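Local structure of transcriptional regulators (LACI-FAMILY TRANSCRIPTIONAL REGULATORY PROTEIN) (Corynebacterium glutamicum, 3GYB) at residues S137-M142 with L147-N152. The protein probably binds DNA as a LacI-family transcription factor and regulates transcription from cis-acting control regions. Sequence-based numbering, arbitrary orientation.
Sequences SFEATM and LEPLSN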
loop_
_atom_site.group_PDB
_atom_site.type_symbol
_atom_site.label_atom_id
_atom_site.label_comp_id
_atom_site.label_asym_id
_atom_site.label_seq_id
_atom_site.Cartn_x
_atom_site.Cartn_y
_atom_site.Cartn_z
ATOM N N SER A 137 -9.862 22.945 9.048
ATOM C CA SER A 137 -11.033 23.108 8.200
ATOM C C SER A 137 -12.216 22.347 8.794
ATOM O O SER A 137 -13.352 22.813 8.746
ATOM C CB SER A 137 -10.739 22.611 6.784
ATOM O OG SER A 137 -11.887 22.740 5.960
ATOM N N PHE A 138 -11.953 21.167 9.347
ATOM C CA PHE A 138 -13.019 20.390 9.971
ATOM C C PHE A 138 -13.687 21.236 11.056
ATOM O O PHE A 138 -14.911 21.367 11.096
ATOM C CB PHE A 138 -12.451 19.111 10.600
ATOM C CG PHE A 138 -13.395 18.438 11.559
ATOM C CD1 PHE A 138 -14.550 17.814 11.100
ATOM C CD2 PHE A 138 -13.130 18.433 12.928
ATOM C CE1 PHE A 138 -15.430 17.194 11.988
ATOM C CE2 PHE A 138 -14.006 17.816 13.825
ATOM C CZ PHE A 138 -15.157 17.195 13.355
ATOM N N GLU A 139 -12.877 21.824 11.929
ATOM C CA GLU A 139 -13.421 22.635 13.010
ATOM C C GLU A 139 -14.149 23.865 12.496
ATOM O O GLU A 139 -15.235 24.190 12.974
ATOM C CB GLU A 139 -12.317 23.072 13.981
ATOM C CG GLU A 139 -11.726 21.948 14.828
ATOM C CD GLU A 139 -11.310 22.418 16.213
ATOM O OE1 GLU A 139 -10.787 23.548 16.326
ATOM O OE2 GLU A 139 -11.493 21.656 17.189
ATOM N N ALA A 140 -13.552 24.554 11.529
ATOM C CA ALA A 140 -14.171 25.760 10.983
ATOM C C ALA A 140 -15.501 25.447 10.305
ATOM O O ALA A 140 -16.468 26.202 10.422
ATOM C CB ALA A 140 -13.228 26.434 9.991
ATOM N N THR A 141 -15.549 24.331 9.586
ATOM C CA THR A 141 -16.771 23.943 8.898
ATOM C C THR A 141 -17.843 23.543 9.903
ATOM O O THR A 141 -19.015 23.877 9.720
ATOM C CB THR A 141 -16.510 22.784 7.930
ATOM O OG1 THR A 141 -15.537 23.197 6.964
ATOM C CG2 THR A 141 -17.796 22.377 7.213
HETATM N N MSE A 142 -17.456 22.816 10.949
HETATM C CA MSE A 142 -18.429 22.421 11.960
HETATM C C MSE A 142 -19.024 23.672 12.618
HETATM O O MSE A 142 -20.235 23.796 12.725
HETATM C CB MSE A 142 -17.774 21.536 13.033
HETATM C CG MSE A 142 -17.461 20.116 12.571
HETATM SE SE MSE A 142 -19.018 19.007 12.239
HETATM C CE MSE A 142 -19.576 18.691 14.067
ATOM N N LEU A 147 -22.216 23.627 14.744
ATOM C CA LEU A 147 -21.934 22.378 15.437
ATOM C C LEU A 147 -20.595 22.458 16.150
ATOM O O LEU A 147 -19.662 23.115 15.677
ATOM C CB LEU A 147 -21.916 21.213 14.437
ATOM C CG LEU A 147 -23.214 20.976 13.661
ATOM C CD1 LEU A 147 -23.010 19.871 12.635
ATOM C CD2 LEU A 147 -24.329 20.611 14.632
ATOM N N GLU A 148 -20.508 21.794 17.295
ATOM C CA GLU A 148 -19.275 21.777 18.069
ATOM C C GLU A 148 -18.434 20.618 17.553
ATOM O O GLU A 148 -18.858 19.463 17.604
ATOM C CB GLU A 148 -19.573 21.583 19.557
ATOM C CG GLU A 148 -18.327 21.636 20.439
ATOM C CD GLU A 148 -17.644 22.997 20.414
ATOM O OE1 GLU A 148 -16.459 23.078 20.801
ATOM O OE2 GLU A 148 -18.292 23.991 20.018
ATOM N N PRO A 149 -17.230 20.912 17.048
ATOM C CA PRO A 149 -16.373 19.843 16.532
ATOM C C PRO A 149 -15.806 18.949 17.627
ATOM O O PRO A 149 -15.651 19.367 18.776
ATOM C CB PRO A 149 -15.283 20.608 15.786
ATOM C CG PRO A 149 -15.143 21.856 16.617
ATOM C CD PRO A 149 -16.589 22.231 16.882
ATOM N N LEU A 150 -15.513 17.707 17.258
ATOM C CA LEU A 150 -14.933 16.739 18.173
ATOM C C LEU A 150 -13.838 16.012 17.412
ATOM O O LEU A 150 -14.061 15.547 16.297
ATOM C CB LEU A 150 -15.982 15.729 18.639
ATOM C CG LEU A 150 -15.452 14.557 19.471
ATOM C CD1 LEU A 150 -14.857 15.060 20.778
ATOM C CD2 LEU A 150 -16.587 13.587 19.750
ATOM N N SER A 151 -12.654 15.930 18.011
ATOM C CA SER A 151 -11.523 15.251 17.386
ATOM C C SER A 151 -10.702 14.574 18.467
ATOM O O SER A 151 -10.808 14.923 19.647
ATOM C CB SER A 151 -10.623 16.254 16.651
ATOM O OG SER A 151 -11.338 16.995 15.681
ATOM N N ASN A 152 -9.887 13.603 18.071
ATOM C CA ASN A 152 -9.023 12.936 19.033
ATOM C C ASN A 152 -7.788 13.834 19.154
ATOM O O ASN A 152 -7.683 14.836 18.447
ATOM C CB ASN A 152 -8.673 11.514 18.557
ATOM C CG ASN A 152 -7.936 11.490 17.232
ATOM O OD1 ASN A 152 -8.185 12.306 16.351
ATOM N ND2 ASN A 152 -7.029 10.524 17.080
HETATM O O HOH W 1 -12.294 19.034 17.176
#
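The helical residue M142 and the incoming residue L147 lie 4.9 Å apart between their CA atoms and are joined by one backbone hydrogen bond, L147 N to M142 O, 2.8 Å long, with an N-H...O angle of 158°. The selenomethionine M142 is bent at chi2 and again at chi3, which folds CE back over L147; its 3.5 Å approach to L147 CB is tight for two carbons. The same chain lays CG over one face of the F138 ring, offset toward the rim, and runs past P149 in the opposite direction. The contact closes the second half of a beta-alpha-beta unit: helix 129-144 returns into edge strand 150-151, which pairs with strand 121-124 in the periplasmic-binding-protein-like domain. P149, just before the strand, packs against the helix, its CB 3.6 Å from F138 CE2 and its CG 3.7 Å from E139 OE2. With CG anti to the backbone N (chi1 165°), F138 also extends its ring toward S151, where CE2 lies 3.4 Å from OG, and the ring also meets H123 of strand 121-124. A water in the plane of that ring, at its edge, donates to E139 OE2 and bonds S151 OG, each at 2.7 Å.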